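Local structure of excinuclease ABC, subunit A. (Deinococcus radiodurans, 2VF7) at residues Leu405-Ala410 against Val437-Asp442. The protein binds DNA, zinc and adenine nucleotides as a UvrA-family ABC ATPase, and probably takes part in recognising damaged DNA for excision repair. The protein carries 1 engineered substitution. Sequence-based numbering, arbitrary orientation. Where two conformers were deposited one is given.
Sequences LDEPSA and VEHDLD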
ATOM      1  N   LEU A 405       7.287  20.574   6.918  1.00 53.11           N
ATOM      2  CA  LEU A 405       6.359  21.620   6.498  1.00 54.40           C
ATOM      3  C   LEU A 405       6.950  22.549   5.414  1.00 54.78           C
ATOM      4  O   LEU A 405       8.156  22.822   5.392  1.00 54.37           O
ATOM      5  CB  LEU A 405       5.862  22.420   7.713  1.00 54.42           C
ATOM      6  CG  LEU A 405       5.085  21.734   8.855  1.00 54.91           C
ATOM      7  CD1 LEU A 405       5.925  21.615  10.115  1.00 55.00           C
ATOM      8  CD2 LEU A 405       3.864  22.553   9.210  1.00 56.29           C
ATOM      9  N   ASP A 406       6.092  23.020   4.517  1.00 55.72           N
ATOM     10  CA  ASP A 406       6.526  23.926   3.440  1.00 57.32           C
ATOM     11  C   ASP A 406       5.752  25.241   3.450  1.00 57.55           C
ATOM     12  O   ASP A 406       4.679  25.339   2.856  1.00 57.44           O
ATOM     13  CB  ASP A 406       6.418  23.264   2.067  1.00 57.60           C
ATOM     14  CG  ASP A 406       6.714  24.237   0.930  1.00 60.95           C
ATOM     15  OD1 ASP A 406       5.750  24.641   0.249  0.80 62.16           O
ATOM     16  OD2 ASP A 406       7.898  24.626   0.737  0.80 64.23           O
ATOM     17  N   GLU A 407       6.309  26.234   4.144  1.00 57.98           N
ATOM     18  CA  GLU A 407       5.687  27.544   4.324  1.00 58.32           C
ATOM     19  C   GLU A 407       4.270  27.488   4.884  1.00 57.70           C
ATOM     20  O   GLU A 407       3.303  27.673   4.155  1.00 58.35           O
ATOM     21  CB  GLU A 407       5.740  28.357   3.034  1.00 58.64           C
ATOM     22  CG  GLU A 407       7.074  29.009   2.805  1.00 61.01           C
ATOM     23  CD  GLU A 407       7.059  29.936   1.609  1.00 64.99           C
ATOM     24  OE1 GLU A 407       7.683  29.576   0.580  1.00 66.01           O
ATOM     25  OE2 GLU A 407       6.416  31.014   1.696  1.00 66.50           O
ATOM     26  N   PRO A 408       4.146  27.254   6.198  1.00 57.46           N
ATOM     27  CA  PRO A 408       2.838  27.188   6.838  1.00 57.00           C
ATOM     28  C   PRO A 408       2.259  28.575   7.116  1.00 57.42           C
ATOM     29  O   PRO A 408       1.086  28.711   7.545  1.00 57.26           O
ATOM     30  CB  PRO A 408       3.135  26.430   8.144  1.00 57.29           C
ATOM     31  CG  PRO A 408       4.640  26.067   8.081  1.00 56.65           C
ATOM     32  CD  PRO A 408       5.238  27.020   7.161  1.00 56.92           C
ATOM     33  N   SER A 409       3.077  29.593   6.868  1.00 57.39           N
ATOM     34  CA  SER A 409       2.687  30.985   7.036  1.00 58.13           C
ATOM     35  C   SER A 409       2.203  31.598   5.726  1.00 58.89           C
ATOM     36  O   SER A 409       1.886  32.782   5.678  1.00 59.36           O
ATOM     37  CB  SER A 409       3.885  31.777   7.511  1.00 58.22           C
ATOM     38  OG  SER A 409       4.956  31.520   6.633  1.00 57.67           O
ATOM     39  N   ALA A 410       2.168  30.800   4.664  1.00 59.30           N
ATOM     40  CA  ALA A 410       1.649  31.266   3.387  1.00 59.73           C
ATOM     41  C   ALA A 410       0.157  31.539   3.539  1.00 59.92           C
ATOM     42  O   ALA A 410      -0.608  30.646   3.932  1.00 60.27           O
ATOM     43  CB  ALA A 410       1.894  30.239   2.308  1.00 59.20           C
ATOM     44  N   VAL A 437      10.594  24.548   5.895  1.00 52.80           N
ATOM     45  CA  VAL A 437      11.088  25.530   4.934  1.00 52.93           C
ATOM     46  C   VAL A 437      10.191  26.746   4.923  1.00 53.32           C
ATOM     47  O   VAL A 437       8.991  26.658   4.654  1.00 53.23           O
ATOM     48  CB  VAL A 437      11.436  24.941   3.512  1.00 52.64           C
ATOM     49  CG1 VAL A 437      11.001  23.506   3.373  1.00 52.27           C
ATOM     50  CG2 VAL A 437      10.937  25.821   2.384  1.00 51.77           C
ATOM     51  N   GLU A 438      10.801  27.879   5.240  1.00 54.08           N
ATOM     52  CA  GLU A 438      10.098  29.120   5.489  1.00 55.36           C
ATOM     53  C   GLU A 438      10.876  30.321   4.948  1.00 55.68           C
ATOM     54  O   GLU A 438      12.118  30.315   4.895  1.00 55.87           O
ATOM     55  CB  GLU A 438       9.844  29.280   7.001  1.00 55.27           C
ATOM     56  CG  GLU A 438       8.924  30.419   7.386  1.00 57.18           C
ATOM     57  CD  GLU A 438       7.558  30.359   6.707  1.00 59.58           C
ATOM     58  OE1 GLU A 438       6.671  29.640   7.225  1.00 61.39           O
ATOM     59  OE2 GLU A 438       7.354  31.048   5.671  1.00 59.97           O
ATOM     60  N   HIS A 439      10.126  31.346   4.545  1.00 56.06           N
ATOM     61  CA  HIS A 439      10.686  32.650   4.179  1.00 56.26           C
ATOM     62  C   HIS A 439      10.349  33.749   5.183  1.00 56.74           C
ATOM     63  O   HIS A 439      11.050  34.755   5.259  1.00 56.59           O
ATOM     64  CB  HIS A 439      10.224  33.044   2.781  1.00 55.74           C
ATOM     65  CG  HIS A 439      10.835  32.210   1.710  1.00 54.90           C
ATOM     66  ND1 HIS A 439      10.118  31.278   0.995  1.00 55.28           N
ATOM     67  CD2 HIS A 439      12.109  32.140   1.254  1.00 53.75           C
ATOM     68  CE1 HIS A 439      10.916  30.689   0.121  1.00 55.76           C
ATOM     69  NE2 HIS A 439      12.133  31.185   0.268  1.00 54.70           N
ATOM     70  N   ASP A 440       9.274  33.551   5.943  1.00 57.60           N
ATOM     71  CA  ASP A 440       8.833  34.516   6.959  1.00 58.40           C
ATOM     72  C   ASP A 440       9.920  34.763   7.991  1.00 58.39           C
ATOM     73  O   ASP A 440      10.353  33.839   8.673  1.00 58.94           O
ATOM     74  CB  ASP A 440       7.576  34.006   7.665  1.00 58.80           C
ATOM     75  CG  ASP A 440       6.781  35.115   8.324  1.00 60.73           C
ATOM     76  OD1 ASP A 440       7.381  36.015   8.933  1.00 63.07           O
ATOM     77  OD2 ASP A 440       5.534  35.096   8.239  1.00 63.64           O
ATOM     78  N   LEU A 441      10.352  36.018   8.098  1.00 58.65           N
ATOM     79  CA  LEU A 441      11.407  36.419   9.024  1.00 58.41           C
ATOM     80  C   LEU A 441      10.971  36.323  10.489  1.00 58.33           C
ATOM     81  O   LEU A 441      11.794  36.133  11.376  1.00 58.07           O
ATOM     82  CB  LEU A 441      11.872  37.843   8.702  1.00 58.47           C
ATOM     83  CG  LEU A 441      12.571  38.110   7.361  1.00 58.29           C
ATOM     84  CD1 LEU A 441      12.849  39.605   7.224  1.00 57.32           C
ATOM     85  CD2 LEU A 441      13.857  37.296   7.185  1.00 55.91           C
ATOM     86  N   ASP A 442       9.674  36.468  10.726  1.00 58.55           N
ATOM     87  CA  ASP A 442       9.085  36.281  12.052  1.00 58.98           C
ATOM     88  C   ASP A 442       9.185  34.844  12.576  1.00 59.21           C
ATOM     89  O   ASP A 442       9.316  34.651  13.787  1.00 59.74           O
ATOM     90  CB  ASP A 442       7.623  36.722  12.052  1.00 59.07           C
ATOM     91  CG  ASP A 442       7.451  38.140  12.533  0.50 59.50           C
ATOM     92  OD1 ASP A 442       7.577  38.355  13.758  0.50 59.97           O
ATOM     93  OD2 ASP A 442       7.191  39.030  11.693  0.50 59.58           O
TER
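The imidazole of His439 meets the carboxylate of Glu407 at the ring edge: OE1 of Glu407 lies in the ring plane, 3.0 Å from His439 ND1, in a weak hydrogen bond, and carboxylate and ring planes stand 85° apart. With CG anti to its carbonyl carbon (chi1 -80°) and an extended chain beyond, Glu407 carries this group out to the ring. The carboxylate of Glu438 is turned 73° from that of Glu407, and CG of Glu407 lies 3.5 Å from Glu438 OE2. A bend at chi2 turns the Glu438 carboxylate back toward its own chain, where OE2 accepts from His439 N (3.0 Å) and Asp440 N (3.2 Å), from opposite faces of the carboxylate plane; the grip probably fixes its rotation. Asp440 in turn caps the helix starting at Leu441, OD1 accepting from Asp442 N. Between the backbones, Val437 N donates to Leu405 O (3.0 Å) and Glu407 N to Val437 O (2.8 Å), the parallel ladder around the Asp406–Val437 bridge. Sequence and fold suggest that strand 402-406, with Asp406 at its end, is the Walker B strand, Glu407 and Pro408 following it in the loop, and that His439 is the probable switch histidine of an ABC ATPase. Lys49 of the ADP-binding P-loop makes a weak hydrogen bond to His439 NE2. Strands 402-406 and 433-437 are neighbours in the nucleotide-binding sheet; helix 49-69 packs on Asp406 and Val437, and helix 417-428 on Pro408 and Ser409.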